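Local coordinates for protein transferrin (Manduca sexta, PDB 6WB6) that transports iron in an insect, binding a single Fe(3+) ion per molecule together with a carbonate anion, at residues 427-432 and 634-639; 435-440 and 580-585. One frame throughout, in Å; residues are numbered along the deposited sequence.

From the N terminus, the chain passes through the first lobe, where iron and carbonate sit; both contacts lie in the second. Strand 422-428 leads through the loop 429-436 into strand 437-443; residues 580-585 return to 435-440, closing contact 2, and residues 634-639 later return to 427-432, closing contact 1. Contact 2 is therefore nested inside contact 1. Contact 1 pairs the edge strand 638-641 with 422-428 in a four-stranded antiparallel sheet, while contact 2 belongs to the larger mixed sheet. Two passages, 422-428 to 437-443 and 581-582 to 587-590, run between these sheets, consistent with the paired strands linking the domains of a transferrin lobe; between them S585 meets E427 and Y429.

Contact 1 (427-432 and 634-639); sequences EVYGEL and NAAKGL
V428 pairs with K637 and G638 as the antiparallel backbones of 427-432 and 634-639 meet: K637 N donates to V428 O at 2.8 Å, V428 N donates to G638 O at 3.1 Å, and a weak third bond runs from G638 N to V428 O. The bonds given by V428 N and K637 N are both nearly straight at the hydrogen, but the amide of V428 lies well above the carbonyl plane of G638. V428 CG2 sits between its own backbone N and carbonyl carbon and comes down on G638, 3.4 Å from G638 O. On the face of E427 and L639, the glutamate extends beyond CG, its CG beside the backbone N (chi1 -75°). Its carboxylate carbon CD rests 3.7 Å from A636 CB, and its CG meets L639 CD2 at 4.1 Å. Y429 OH donates to E427 OE1, while N633 N serves OE2, so the carboxylate is gripped at both oxygens. The ring of Y429 turns an edge to the turn before the strand, with CD1 3.5 Å from A635 O near the ring plane. K637 lays CG against G430 O before its bent chain carries the amine away. L639 also packs on helix 597-611. K637 and G638, both facing V428, form a classic beta bulge where 638-641, the edge strand of a four-stranded antiparallel sheet, pairs with 422-428.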
ATOM      1  N   GLU A 427      -1.209 -11.528  -4.904  1.00 22.03           N
ATOM      2  CA  GLU A 427       0.155 -11.029  -4.857  1.00 19.50           C
ATOM      3  C   GLU A 427       0.718 -10.848  -6.253  1.00 17.11           C
ATOM      4  O   GLU A 427       0.402 -11.598  -7.181  1.00 23.29           O
ATOM      5  CB  GLU A 427       1.059 -11.980  -4.064  1.00 14.87           C
ATOM      6  CG  GLU A 427       0.830 -11.884  -2.586  1.00 17.43           C
ATOM      7  CD  GLU A 427       1.779 -12.718  -1.744  1.00 16.82           C
ATOM      8  OE1 GLU A 427       2.503 -13.584  -2.285  1.00 20.84           O
ATOM      9  OE2 GLU A 427       1.755 -12.520  -0.529  1.00 15.97           O
ATOM     10  N   VAL A 428       1.523  -9.810  -6.406  1.00 15.53           N
ATOM     11  CA  VAL A 428       2.329  -9.655  -7.602  1.00 24.85           C
ATOM     12  C   VAL A 428       3.793  -9.614  -7.187  1.00 18.69           C
ATOM     13  O   VAL A 428       4.140  -9.285  -6.050  1.00 14.65           O
ATOM     14  CB  VAL A 428       1.946  -8.402  -8.418  1.00 15.67           C
ATOM     15  CG1 VAL A 428       0.579  -8.586  -9.017  1.00 23.53           C
ATOM     16  CG2 VAL A 428       2.029  -7.146  -7.577  1.00 17.91           C
ATOM     17  N   TYR A 429       4.656  -9.937  -8.140  1.00 21.29           N
ATOM     18  CA  TYR A 429       6.055 -10.191  -7.842  1.00 29.67           C
ATOM     19  C   TYR A 429       6.951  -9.491  -8.857  1.00 30.72           C
ATOM     20  O   TYR A 429       6.493  -8.943  -9.860  1.00 27.34           O
ATOM     21  CB  TYR A 429       6.328 -11.687  -7.825  1.00 25.38           C
ATOM     22  CG  TYR A 429       5.373 -12.453  -6.968  1.00 27.76           C
ATOM     23  CD1 TYR A 429       5.454 -12.391  -5.591  1.00 21.60           C
ATOM     24  CD2 TYR A 429       4.387 -13.242  -7.533  1.00 27.63           C
ATOM     25  CE1 TYR A 429       4.591 -13.103  -4.791  1.00 23.97           C
ATOM     26  CE2 TYR A 429       3.508 -13.966  -6.728  1.00 19.60           C
ATOM     27  CZ  TYR A 429       3.623 -13.886  -5.363  1.00 18.04           C
ATOM     28  OH  TYR A 429       2.778 -14.566  -4.531  1.00 23.75           O
ATOM     29  N   GLY A 430       8.246  -9.498  -8.563  1.00 37.37           N
ATOM     30  CA  GLY A 430       9.223  -8.916  -9.464  1.00 34.71           C
ATOM     31  C   GLY A 430       9.205  -7.404  -9.510  1.00 44.36           C
ATOM     32  O   GLY A 430       8.359  -6.746  -8.886  1.00 33.39           O
ATOM     33  N   GLU A 431      10.165  -6.839 -10.252  1.00 58.20           N
ATOM     34  CA  GLU A 431      10.201  -5.400 -10.481  1.00 48.02           C
ATOM     35  C   GLU A 431       9.055  -4.933 -11.368  1.00 48.62           C
ATOM     36  O   GLU A 431       8.651  -3.765 -11.287  1.00 47.24           O
ATOM     37  CB  GLU A 431      11.541  -5.011 -11.106  1.00 52.09           C
ATOM     38  N   LEU A 432       8.509  -5.828 -12.187  1.00 41.09           N
ATOM     39  CA  LEU A 432       7.359  -5.550 -13.036  1.00 46.46           C
ATOM     40  C   LEU A 432       6.019  -5.724 -12.319  1.00 34.32           C
ATOM     41  O   LEU A 432       4.975  -5.498 -12.939  1.00 35.29           O
ATOM     42  CB  LEU A 432       7.414  -6.463 -14.265  1.00 50.64           C
ATOM     43  CG  LEU A 432       8.695  -6.304 -15.096  1.00 55.35           C
ATOM     44  CD1 LEU A 432       9.346  -7.650 -15.390  1.00 59.09           C
ATOM     45  CD2 LEU A 432       8.395  -5.561 -16.388  1.00 38.15           C
ATOM     46  N   ASN A 634       7.287 -12.901   1.539  1.00 23.37           N
ATOM     47  CA  ASN A 634       8.352 -11.896   1.505  1.00 20.86           C
ATOM     48  C   ASN A 634       8.664 -11.454   0.083  1.00 22.86           C
ATOM     49  O   ASN A 634       9.122 -10.334  -0.123  1.00 25.93           O
ATOM     50  CB  ASN A 634       9.630 -12.436   2.170  1.00 22.63           C
ATOM     51  CG  ASN A 634       9.524 -12.545   3.692  1.00 29.59           C
ATOM     52  OD1 ASN A 634       8.446 -12.804   4.258  1.00 30.94           O
ATOM     53  ND2 ASN A 634      10.662 -12.374   4.367  1.00 33.54           N
ATOM     54  N   ALA A 635       8.411 -12.303  -0.912  1.00 29.69           N
ATOM     55  CA  ALA A 635       8.682 -11.938  -2.298  1.00 26.04           C
ATOM     56  C   ALA A 635       7.633 -11.003  -2.889  1.00 35.35           C
ATOM     57  O   ALA A 635       7.864 -10.436  -3.966  1.00 27.06           O
ATOM     58  CB  ALA A 635       8.767 -13.190  -3.174  1.00 21.09           C
ATOM     59  N   ALA A 636       6.491 -10.835  -2.231  1.00 26.97           N
ATOM     60  CA  ALA A 636       5.453  -9.988  -2.797  1.00 25.93           C
ATOM     61  C   ALA A 636       5.977  -8.571  -2.966  1.00 28.61           C
ATOM     62  O   ALA A 636       6.621  -8.015  -2.075  1.00 30.42           O
ATOM     63  CB  ALA A 636       4.207  -9.987  -1.907  1.00 24.65           C
ATOM     64  N   LYS A 637       5.699  -7.996  -4.121  1.00 26.83           N
ATOM     65  CA  LYS A 637       6.042  -6.627  -4.434  1.00 16.96           C
ATOM     66  C   LYS A 637       4.818  -5.744  -4.550  1.00 26.41           C
ATOM     67  O   LYS A 637       4.941  -4.565  -4.907  1.00 29.56           O
ATOM     68  CB  LYS A 637       6.819  -6.580  -5.741  1.00 21.61           C
ATOM     69  CG  LYS A 637       7.924  -7.631  -5.839  1.00 28.82           C
ATOM     70  CD  LYS A 637       8.822  -7.646  -4.623  1.00 37.41           C
ATOM     71  CE  LYS A 637       9.551  -6.354  -4.426  1.00 25.64           C
ATOM     72  NZ  LYS A 637      10.803  -6.679  -3.659  1.00 32.28           N
ATOM     73  N   GLY A 638       3.640  -6.299  -4.313  1.00 20.92           N
ATOM     74  CA  GLY A 638       2.429  -5.516  -4.362  1.00 15.96           C
ATOM     75  C   GLY A 638       1.212  -6.405  -4.334  1.00 21.95           C
ATOM     76  O   GLY A 638       1.296  -7.638  -4.274  1.00 22.05           O
ATOM     77  N   LEU A 639       0.072  -5.749  -4.400  1.00 21.03           N
ATOM     78  CA  LEU A 639      -1.213  -6.418  -4.445  1.00 18.87           C
ATOM     79  C   LEU A 639      -1.990  -5.852  -5.613  1.00 25.11           C
ATOM     80  O   LEU A 639      -1.904  -4.650  -5.880  1.00 27.33           O
ATOM     81  CB  LEU A 639      -1.970  -6.210  -3.150  1.00 19.17           C
ATOM     82  CG  LEU A 639      -1.247  -6.739  -1.915  1.00 17.73           C
ATOM     83  CD1 LEU A 639      -2.028  -6.317  -0.696  1.00 20.28           C
ATOM     84  CD2 LEU A 639      -1.075  -8.279  -1.979  1.00 17.49           C
TER

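Contact 2 (435-440 and 580-585); sequences PNYAVA and VAMAPS
A438 and A581 anchor the backbone pairing of 435-440 with 580-585. A438 N donates to A581 O at 2.7 Å, almost in line with that carbonyl but bent at the hydrogen, and A583 N reaches N436 O at 2.8 Å. A438 O takes two amides, V580 N at 2.8 Å and A581 N at a weak 3.3 Å, so V580 and A581 form a classic beta bulge opposite A438. The aromatic contact belongs to Y437 and M582: M582 CG, carried anti to the backbone nitrogen (chi1 -170°), makes a CH-pi contact over one face of the ring, 3.9 Å from its centroid. The chain then bends at chi3, and SD approaches the same ring obliquely in a Met-aromatic contact. An alanine in place of Y437 removes the ring, which would probably open a gap over M582 and free its side chain to turn. Among apolar contacts, P435 CG touches M582 SD at 3.8 Å, and V580 CG2 meets A440 CB at 4.0 Å. One water links N436 ND2 to P584 O. F650 of helix 644-659 also packs on M582. Main-chain bonds thus set the register, while sulfur, aromatic and aliphatic surfaces seal it without a salt bridge.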
ATOM      1  N   PRO A 435       2.013 -11.289 -11.489  1.00 17.05           N
ATOM      2  CA  PRO A 435       1.999 -12.662 -10.962  1.00 27.13           C
ATOM      3  C   PRO A 435       3.053 -13.484 -11.678  1.00 26.78           C
ATOM      4  O   PRO A 435       3.566 -13.081 -12.718  1.00 22.33           O
ATOM      5  CB  PRO A 435       0.592 -13.168 -11.276  1.00 29.94           C
ATOM      6  CG  PRO A 435      -0.199 -11.938 -11.625  1.00 32.27           C
ATOM      7  CD  PRO A 435       0.762 -10.979 -12.203  1.00 22.26           C
ATOM      8  N   ASN A 436       3.392 -14.635 -11.106  1.00 23.05           N
ATOM      9  CA  ASN A 436       4.215 -15.581 -11.844  1.00 20.86           C
ATOM     10  C   ASN A 436       3.433 -16.120 -13.030  1.00 25.71           C
ATOM     11  O   ASN A 436       2.200 -16.167 -13.012  1.00 23.46           O
ATOM     12  CB  ASN A 436       4.647 -16.735 -10.956  1.00 19.51           C
ATOM     13  CG  ASN A 436       5.589 -16.294  -9.860  1.00 24.00           C
ATOM     14  OD1 ASN A 436       6.528 -15.529 -10.100  1.00 20.97           O
ATOM     15  ND2 ASN A 436       5.309 -16.728  -8.641  1.00 24.06           N
ATOM     16  N   TYR A 437       4.162 -16.533 -14.062  1.00 22.65           N
ATOM     17  CA  TYR A 437       3.582 -17.221 -15.205  1.00 22.32           C
ATOM     18  C   TYR A 437       4.231 -18.580 -15.397  1.00 28.45           C
ATOM     19  O   TYR A 437       5.450 -18.736 -15.250  1.00 20.79           O
ATOM     20  CB  TYR A 437       3.745 -16.410 -16.484  1.00 25.62           C
ATOM     21  CG  TYR A 437       2.821 -15.224 -16.543  1.00 24.15           C
ATOM     22  CD1 TYR A 437       2.946 -14.182 -15.637  1.00 29.96           C
ATOM     23  CD2 TYR A 437       1.818 -15.154 -17.481  1.00 21.49           C
ATOM     24  CE1 TYR A 437       2.095 -13.102 -15.687  1.00 31.07           C
ATOM     25  CE2 TYR A 437       0.969 -14.082 -17.540  1.00 21.22           C
ATOM     26  CZ  TYR A 437       1.110 -13.059 -16.644  1.00 23.38           C
ATOM     27  OH  TYR A 437       0.272 -11.977 -16.698  1.00 31.39           O
ATOM     28  N   ALA A 438       3.408 -19.556 -15.737  1.00 18.30           N
ATOM     29  CA  ALA A 438       3.930 -20.801 -16.271  1.00 23.73           C
ATOM     30  C   ALA A 438       4.373 -20.566 -17.707  1.00 25.10           C
ATOM     31  O   ALA A 438       3.595 -20.084 -18.540  1.00 21.07           O
ATOM     32  CB  ALA A 438       2.876 -21.903 -16.206  1.00 22.38           C
ATOM     33  N   VAL A 439       5.625 -20.882 -18.008  1.00 20.60           N
ATOM     34  CA  VAL A 439       6.153 -20.620 -19.337  1.00 21.82           C
ATOM     35  C   VAL A 439       6.742 -21.899 -19.895  1.00 21.66           C
ATOM     36  O   VAL A 439       6.797 -22.934 -19.228  1.00 25.39           O
ATOM     37  CB  VAL A 439       7.198 -19.490 -19.362  1.00 22.42           C
ATOM     38  CG1 VAL A 439       6.649 -18.278 -18.643  1.00 23.81           C
ATOM     39  CG2 VAL A 439       8.523 -19.932 -18.755  1.00 28.42           C
ATOM     40  N   ALA A 440       7.113 -21.814 -21.172  1.00 30.30           N
ATOM     41  CA  ALA A 440       7.685 -22.910 -21.944  1.00 32.66           C
ATOM     42  C   ALA A 440       9.026 -22.434 -22.470  1.00 32.68           C
ATOM     43  O   ALA A 440       9.072 -21.585 -23.370  1.00 20.47           O
ATOM     44  CB  ALA A 440       6.776 -23.315 -23.096  1.00 27.19           C
ATOM     45  N   VAL A 580       2.476 -20.120 -21.099  1.00 25.63           N
ATOM     46  CA  VAL A 580       1.419 -21.103 -21.184  1.00 28.09           C
ATOM     47  C   VAL A 580       0.187 -20.642 -20.431  1.00 27.79           C
ATOM     48  O   VAL A 580      -0.910 -20.621 -20.981  1.00 28.67           O
ATOM     49  CB  VAL A 580       1.903 -22.468 -20.656  1.00 23.87           C
ATOM     50  CG1 VAL A 580       0.865 -23.526 -20.985  1.00 22.22           C
ATOM     51  CG2 VAL A 580       3.253 -22.817 -21.240  1.00 29.47           C
ATOM     52  N   ALA A 581       0.356 -20.285 -19.161  1.00 26.60           N
ATOM     53  CA  ALA A 581      -0.734 -19.761 -18.359  1.00 22.45           C
ATOM     54  C   ALA A 581      -0.155 -18.844 -17.306  1.00 27.64           C
ATOM     55  O   ALA A 581       0.978 -19.032 -16.849  1.00 22.57           O
ATOM     56  CB  ALA A 581      -1.545 -20.883 -17.673  1.00 22.98           C
ATOM     57  N   MET A 582      -0.957 -17.875 -16.898  1.00 13.88           N
ATOM     58  CA  MET A 582      -0.655 -17.146 -15.687  1.00 22.79           C
ATOM     59  C   MET A 582      -0.776 -18.083 -14.494  1.00 20.39           C
ATOM     60  O   MET A 582      -1.639 -18.965 -14.464  1.00 24.67           O
ATOM     61  CB  MET A 582      -1.605 -15.966 -15.534  1.00 30.60           C
ATOM     62  CG  MET A 582      -1.188 -15.030 -14.420  1.00 26.71           C
ATOM     63  SD  MET A 582      -2.272 -13.616 -14.293  1.00 38.20           S
ATOM     64  CE  MET A 582      -3.537 -14.354 -13.301  1.00 20.72           C
ATOM     65  N   ALA A 583       0.089 -17.900 -13.530  1.00 18.81           N
ATOM     66  CA  ALA A 583       0.166 -18.781 -12.384  1.00 24.97           C
ATOM     67  C   ALA A 583      -0.623 -18.201 -11.228  1.00 26.79           C
ATOM     68  O   ALA A 583      -0.502 -17.004 -10.944  1.00 26.02           O
ATOM     69  CB  ALA A 583       1.620 -18.988 -11.970  1.00 25.98           C
ATOM     70  N   PRO A 584      -1.451 -18.979 -10.537  1.00 24.34           N
ATOM     71  CA  PRO A 584      -2.116 -18.433  -9.350  1.00 28.55           C
ATOM     72  C   PRO A 584      -1.074 -18.093  -8.302  1.00 29.59           C
ATOM     73  O   PRO A 584      -0.250 -18.928  -7.938  1.00 36.13           O
ATOM     74  CB  PRO A 584      -3.051 -19.565  -8.906  1.00 31.13           C
ATOM     75  CG  PRO A 584      -2.456 -20.787  -9.488  1.00 29.12           C
ATOM     76  CD  PRO A 584      -1.801 -20.387 -10.768  1.00 30.22           C
ATOM     77  N   SER A 585      -1.079 -16.838  -7.870  1.00 26.04           N
ATOM     78  CA  SER A 585      -0.244 -16.373  -6.774  1.00 31.54           C
ATOM     79  C   SER A 585      -1.090 -16.372  -5.518  1.00 31.02           C
ATOM     80  O   SER A 585      -2.316 -16.428  -5.593  1.00 36.61           O
ATOM     81  CB  SER A 585       0.286 -14.955  -7.018  1.00 29.96           C
ATOM     82  OG  SER A 585      -0.704 -13.985  -6.731  1.00 24.97           O
TER
HETATM   83  O   HOH W   1       3.034 -18.810  -8.197  1.00 29.58           O